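Local coordinates for putative N-acetylneuraminate lyase ([Ruminococcus] gnavus ATCC 29149, PDB 6RB7), which is a putative enzyme of the dihydrodipicolinate synthetase family, built on a TIM barrel followed by C-terminal helices, at residues Y288-A293 with E319-A324. Sequence-based numbering, arbitrary orientation.
Sequences YAVIKA and EIVKEA
Val290 and Val321 bring helices 287-299 and 317-335 together, their CA atoms only 5.8 Å apart, a spacing at which the beta-branched valines are compact enough to pack. Each segment keeps its own i to i+4 backbone bonding, as in Ala293 N to Ala289 O, 3.1 Å, and Ala324 N to Ile320 O, 2.9 Å. No hydrogen bond crosses between them, and contact is left mainly to side chains.

Val321 does most of the touching. The CB of Ala293 points at the other helix and meets both branches of the valine, coming closer to CG1 at 3.7 Å than to CG2 at 4.1 Å. Ala293 suits this place because its single methyl lets the neighbouring helix come in close: Val321 CG1 also lies 4.0 Å from the backbone C of Ala293. With CG1 anti to the backbone N (chi1 168°), that branch of Val321 is turned to Ala293, while CG2 sits between Ala293 and Val290, whose CG1 it faces at a looser 4.2 Å. The bond from CA to CB of Val290 runs obliquely past the opposing helix, and one methyl makes this approach.

The joint extends beyond these residues: Val321 also packs on Ile294 and Ile297, one and two turns beyond Val290 on helix 287-299, while Val290 touches Met280 of helix 263-281 and Leu313. Among the polar side chains, Lys292 forms a salt bridge with Glu83 and Glu323 one with Lys279. The contact therefore joins two of the C-terminal helices of the family fold almost wholly through methyl groups, with no directional bond between these two segments, so its cohesion probably comes from van der Waals packing and burial of apolar surface.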
loop_
_atom_site.group_PDB
_atom_site.type_symbol
_atom_site.label_atom_id
_atom_site.label_comp_id
_atom_site.label_asym_id
_atom_site.label_seq_id
_atom_site.Cartn_x
_atom_site.Cartn_y
_atom_site.Cartn_z
ATOM N N TYR A 288 13.989 2.750 -20.984
ATOM C CA TYR A 288 13.844 3.445 -22.280
ATOM C C TYR A 288 15.238 3.778 -22.841
ATOM O O TYR A 288 15.363 3.822 -24.058
ATOM C CB TYR A 288 12.862 4.608 -22.199
ATOM C CG TYR A 288 11.481 4.116 -21.851
ATOM C CD1 TYR A 288 10.756 3.352 -22.750
ATOM C CD2 TYR A 288 10.949 4.309 -20.593
ATOM C CE1 TYR A 288 9.520 2.825 -22.431
ATOM C CE2 TYR A 288 9.714 3.767 -20.255
ATOM C CZ TYR A 288 9.019 2.988 -21.165
ATOM O OH TYR A 288 7.774 2.477 -20.853
ATOM N N ALA A 289 16.209 4.038 -21.971
ATOM C CA ALA A 289 17.616 4.270 -22.438
ATOM C C ALA A 289 18.133 2.974 -23.071
ATOM O O ALA A 289 18.834 3.038 -24.115
ATOM C CB ALA A 289 18.479 4.716 -21.303
ATOM N N VAL A 290 17.833 1.824 -22.454
ATOM C CA VAL A 290 18.225 0.511 -23.020
ATOM C C VAL A 290 17.558 0.352 -24.379
ATOM O O VAL A 290 18.211 -0.018 -25.338
ATOM C CB VAL A 290 17.869 -0.647 -22.068
ATOM C CG1 VAL A 290 18.050 -1.984 -22.737
ATOM C CG2 VAL A 290 18.623 -0.533 -20.774
ATOM N N ILE A 291 16.248 0.630 -24.479
ATOM C CA ILE A 291 15.542 0.429 -25.771
ATOM C C ILE A 291 16.132 1.337 -26.854
ATOM O O ILE A 291 16.339 0.869 -27.963
ATOM C CB ILE A 291 14.011 0.651 -25.593
ATOM C CG1 ILE A 291 13.416 -0.482 -24.747
ATOM C CG2 ILE A 291 13.338 0.732 -26.949
ATOM C CD1 ILE A 291 11.972 -0.251 -24.368
ATOM N N LYS A 292 16.427 2.607 -26.546
ATOM C CA LYS A 292 16.986 3.486 -27.601
ATOM C C LYS A 292 18.333 2.931 -28.056
ATOM O O LYS A 292 18.612 2.991 -29.250
ATOM C CB LYS A 292 17.097 4.902 -27.054
ATOM C CG LYS A 292 15.741 5.538 -26.807
ATOM C CD LYS A 292 15.801 6.960 -26.269
ATOM C CE LYS A 292 14.458 7.393 -25.696
ATOM N NZ LYS A 292 14.481 8.827 -25.363
ATOM N N ALA A 293 19.128 2.375 -27.149
ATOM C CA ALA A 293 20.449 1.813 -27.521
ATOM C C ALA A 293 20.255 0.540 -28.376
ATOM O O ALA A 293 21.012 0.301 -29.340
ATOM C CB ALA A 293 21.293 1.574 -26.310
ATOM N N GLU A 319 26.830 -4.328 -22.124
ATOM C CA GLU A 319 26.734 -5.805 -22.233
ATOM C C GLU A 319 25.265 -6.237 -22.191
ATOM O O GLU A 319 24.842 -7.137 -22.939
ATOM C CB GLU A 319 27.456 -6.461 -21.050
ATOM C CG GLU A 319 27.670 -7.956 -21.187
ATOM C CD GLU A 319 28.917 -8.492 -20.482
ATOM O OE1 GLU A 319 29.116 -8.209 -19.265
ATOM O OE2 GLU A 319 29.704 -9.195 -21.152
ATOM N N ILE A 320 24.481 -5.597 -21.322
ATOM C CA ILE A 320 23.035 -5.901 -21.181
ATOM C C ILE A 320 22.302 -5.462 -22.460
ATOM O O ILE A 320 21.444 -6.217 -22.972
ATOM C CB ILE A 320 22.485 -5.218 -19.919
ATOM C CG1 ILE A 320 23.091 -5.850 -18.661
ATOM C CG2 ILE A 320 20.961 -5.271 -19.889
ATOM C CD1 ILE A 320 22.840 -5.066 -17.368
ATOM N N VAL A 321 22.606 -4.268 -22.958
ATOM C CA VAL A 321 22.001 -3.743 -24.208
ATOM C C VAL A 321 22.277 -4.736 -25.345
ATOM O O VAL A 321 21.378 -5.126 -26.075
ATOM C CB VAL A 321 22.556 -2.352 -24.550
ATOM C CG1 VAL A 321 22.169 -1.971 -25.954
ATOM C CG2 VAL A 321 22.135 -1.308 -23.526
ATOM N N LYS A 322 23.528 -5.163 -25.505
ATOM C CA LYS A 322 23.867 -6.064 -26.630
ATOM C C LYS A 322 23.193 -7.415 -26.463
ATOM O O LYS A 322 22.756 -7.994 -27.492
ATOM C CB LYS A 322 25.384 -6.220 -26.688
ATOM C CG LYS A 322 26.065 -4.967 -27.183
ATOM C CD LYS A 322 27.585 -5.136 -27.126
ATOM C CE LYS A 322 28.086 -6.201 -28.098
ATOM N NZ LYS A 322 29.242 -6.985 -27.582
ATOM N N GLU A 323 23.133 -7.934 -25.242
ATOM C CA GLU A 323 22.458 -9.227 -24.979
ATOM C C GLU A 323 20.971 -9.107 -25.324
ATOM O O GLU A 323 20.445 -9.990 -26.051
ATOM C CB GLU A 323 22.666 -9.651 -23.541
ATOM C CG GLU A 323 22.133 -11.031 -23.271
ATOM C CD GLU A 323 22.469 -11.563 -21.879
ATOM O OE1 GLU A 323 22.901 -10.742 -21.007
ATOM O OE2 GLU A 323 22.245 -12.785 -21.647
ATOM N N ALA A 324 20.308 -8.062 -24.862
ATOM C CA ALA A 324 18.861 -7.891 -25.145
ATOM C C ALA A 324 18.634 -7.721 -26.641
ATOM O O ALA A 324 17.670 -8.301 -27.171
ATOM C CB ALA A 324 18.297 -6.736 -24.367
#